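Alr3790 protein (PDB 3HIX) is of unknown function but carries a rhodanese-like domain, a fold that in related proteins often serves sulfur transfer. Local coordinates at residues 47-50 with 51-55. Sequence-based numbering, arbitrary orientation.
Sequences SSLE and KSRDI
Leu49, the first residue to leave helical geometry after helix 41-48, sends its two methyls to different partners. Leu49 CD1 packs against Ile55 CD1 at 3.9 Å, and Leu49 CD2 comes up obliquely to the guanidinium, 3.4 Å from Arg53 NH1. With CG set anti to the carbonyl carbon (chi1 -48°), the branch drops inward, where Phe77 from a loop and Leu17 of strand 15-18 also touch both Leu49 and Ile55. This is the helix-to-strand link of an alpha/beta rhodanese-like domain: the chain comes off helix 41-48, reverses through a type I beta turn from Glu50 to Arg53, and enters strand 55-58 of the central parallel sheet. Next along, Glu50 closes that turn with its backbone: Arg53 N donates to Glu50 O at 3.1 Å. The Glu50 side chain, bent at chi2 (-85°), comes over one face of the guanidinium, the two flat groups tilted 33° apart. Glu50 OE2 lies 2.9 Å from Arg53 NH2 and 3.1 Å from Arg53 CZ, yet well out of plane, making a salt bridge by charge alone with no N-H aimed at it. Replacing Arg53 with an alanine would probably leave the Glu50 carboxylate without its counter-charge and uncover Leu49 CD2. Lys51 takes no part in this pairing; its NZ hydrogen-bonds to Ala75 O, just after helix 62-74.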
ATOM      1  N   SER A  47      10.560   4.605  -9.350  1.00 24.70           N
ATOM      2  CA  SER A  47      11.206   3.776 -10.362  1.00 32.47           C
ATOM      3  C   SER A  47      10.280   2.742 -10.991  1.00 34.89           C
ATOM      4  O   SER A  47      10.614   2.161 -12.024  1.00 38.66           O
ATOM      5  CB  SER A  47      12.414   3.057  -9.760  1.00 35.02           C
ATOM      6  OG  SER A  47      12.012   2.001  -8.909  1.00 39.44           O
ATOM      7  N   SER A  48       9.118   2.519 -10.384  1.00 30.18           N
ATOM      8  CA  SER A  48       8.189   1.514 -10.894  1.00 34.41           C
ATOM      9  C   SER A  48       6.885   2.047 -11.468  1.00 33.41           C
ATOM     10  O   SER A  48       6.246   1.380 -12.280  1.00 31.18           O
ATOM     11  CB  SER A  48       7.839   0.521  -9.782  1.00 40.25           C
ATOM     12  OG  SER A  48       9.001   0.019  -9.152  1.00 51.21           O
ATOM     13  N   LEU A  49       6.484   3.241 -11.051  1.00 26.27           N
ATOM     14  CA  LEU A  49       5.209   3.790 -11.504  1.00 21.36           C
ATOM     15  C   LEU A  49       5.302   5.182 -12.111  1.00 24.81           C
ATOM     16  O   LEU A  49       6.104   6.005 -11.671  1.00 30.99           O
ATOM     17  CB  LEU A  49       4.238   3.841 -10.321  1.00 20.34           C
ATOM     18  CG  LEU A  49       4.113   2.586  -9.456  1.00 22.25           C
ATOM     19  CD1 LEU A  49       3.351   2.906  -8.176  1.00 22.94           C
ATOM     20  CD2 LEU A  49       3.406   1.495 -10.247  1.00 25.80           C
ATOM     21  N   GLU A  50       4.477   5.439 -13.121  1.00 32.01           N
ATOM     22  CA  GLU A  50       4.443   6.758 -13.746  1.00 34.07           C
ATOM     23  C   GLU A  50       3.618   7.665 -12.843  1.00 29.68           C
ATOM     24  O   GLU A  50       2.652   7.226 -12.219  1.00 20.81           O
ATOM     25  CB  GLU A  50       3.819   6.706 -15.142  1.00 42.07           C
ATOM     26  CG  GLU A  50       2.684   5.721 -15.304  1.00 50.96           C
ATOM     27  CD  GLU A  50       3.189   4.333 -15.631  1.00 64.62           C
ATOM     28  OE1 GLU A  50       3.884   4.183 -16.659  1.00 70.12           O
ATOM     29  OE2 GLU A  50       2.894   3.394 -14.863  1.00 67.43           O
ATOM     30  N   LYS A  51       3.999   8.934 -12.791  1.00 26.74           N
ATOM     31  CA  LYS A  51       3.330   9.896 -11.928  1.00 26.77           C
ATOM     32  C   LYS A  51       1.889  10.241 -12.290  1.00 30.81           C
ATOM     33  O   LYS A  51       1.182  10.865 -11.495  1.00 27.20           O
ATOM     34  CB  LYS A  51       4.188  11.158 -11.845  1.00 26.87           C
ATOM     35  CG  LYS A  51       5.563  10.886 -11.240  1.00 29.78           C
ATOM     36  CD  LYS A  51       6.507  12.055 -11.441  1.00 38.49           C
ATOM     37  CE  LYS A  51       7.917  11.706 -11.011  1.00 39.05           C
ATOM     38  NZ  LYS A  51       7.980  11.412  -9.564  1.00 41.63           N
ATOM     39  N   SER A  52       1.447   9.838 -13.476  1.00 22.91           N
ATOM     40  CA  SER A  52       0.078  10.112 -13.898  1.00 22.55           C
ATOM     41  C   SER A  52      -0.865   8.976 -13.507  1.00 24.04           C
ATOM     42  O   SER A  52      -2.084   9.097 -13.636  1.00 32.29           O
ATOM     43  CB  SER A  52       0.031  10.309 -15.412  1.00 32.02           C
ATOM     44  OG  SER A  52       0.595   9.189 -16.072  1.00 36.26           O
ATOM     45  N   ARG A  53      -0.293   7.879 -13.024  1.00 23.88           N
ATOM     46  CA  ARG A  53      -1.074   6.709 -12.627  1.00 28.55           C
ATOM     47  C   ARG A  53      -1.903   6.881 -11.355  1.00 22.58           C
ATOM     48  O   ARG A  53      -1.424   7.411 -10.357  1.00 28.65           O
ATOM     49  CB  ARG A  53      -0.142   5.499 -12.455  1.00 39.60           C
ATOM     50  CG  ARG A  53      -0.787   4.308 -11.747  1.00 46.28           C
ATOM     51  CD  ARG A  53       0.071   3.056 -11.833  1.00 52.31           C
ATOM     52  NE  ARG A  53       0.286   2.647 -13.219  1.00 58.36           N
ATOM     53  CZ  ARG A  53       0.809   1.481 -13.587  1.00 63.38           C
ATOM     54  NH1 ARG A  53       1.177   0.592 -12.673  1.00 63.65           N
ATOM     55  NH2 ARG A  53       0.965   1.203 -14.873  1.00 64.07           N
ATOM     56  N   ASP A  54      -3.154   6.426 -11.409  1.00 19.16           N
ATOM     57  CA  ASP A  54      -4.049   6.479 -10.256  1.00 21.14           C
ATOM     58  C   ASP A  54      -3.516   5.489  -9.239  1.00 19.33           C
ATOM     59  O   ASP A  54      -3.448   4.292  -9.514  1.00 20.40           O
ATOM     60  CB  ASP A  54      -5.467   6.057 -10.633  1.00 24.99           C
ATOM     61  CG  ASP A  54      -6.322   7.214 -11.065  1.00 40.17           C
ATOM     62  OD1 ASP A  54      -6.050   7.781 -12.140  1.00 47.00           O
ATOM     63  OD2 ASP A  54      -7.262   7.556 -10.323  1.00 43.57           O
ATOM     64  N   ILE A  55      -3.155   5.987  -8.063  1.00 25.34           N
ATOM     65  CA  ILE A  55      -2.609   5.137  -7.016  1.00 24.82           C
ATOM     66  C   ILE A  55      -3.458   5.179  -5.760  1.00 24.01           C
ATOM     67  O   ILE A  55      -3.908   6.238  -5.326  1.00 23.80           O
ATOM     68  CB  ILE A  55      -1.167   5.568  -6.669  1.00 25.59           C
ATOM     69  CG1 ILE A  55      -0.292   5.450  -7.919  1.00 28.31           C
ATOM     70  CG2 ILE A  55      -0.606   4.700  -5.556  1.00 33.84           C
ATOM     71  CD1 ILE A  55       1.081   6.054  -7.772  1.00 28.27           C
TER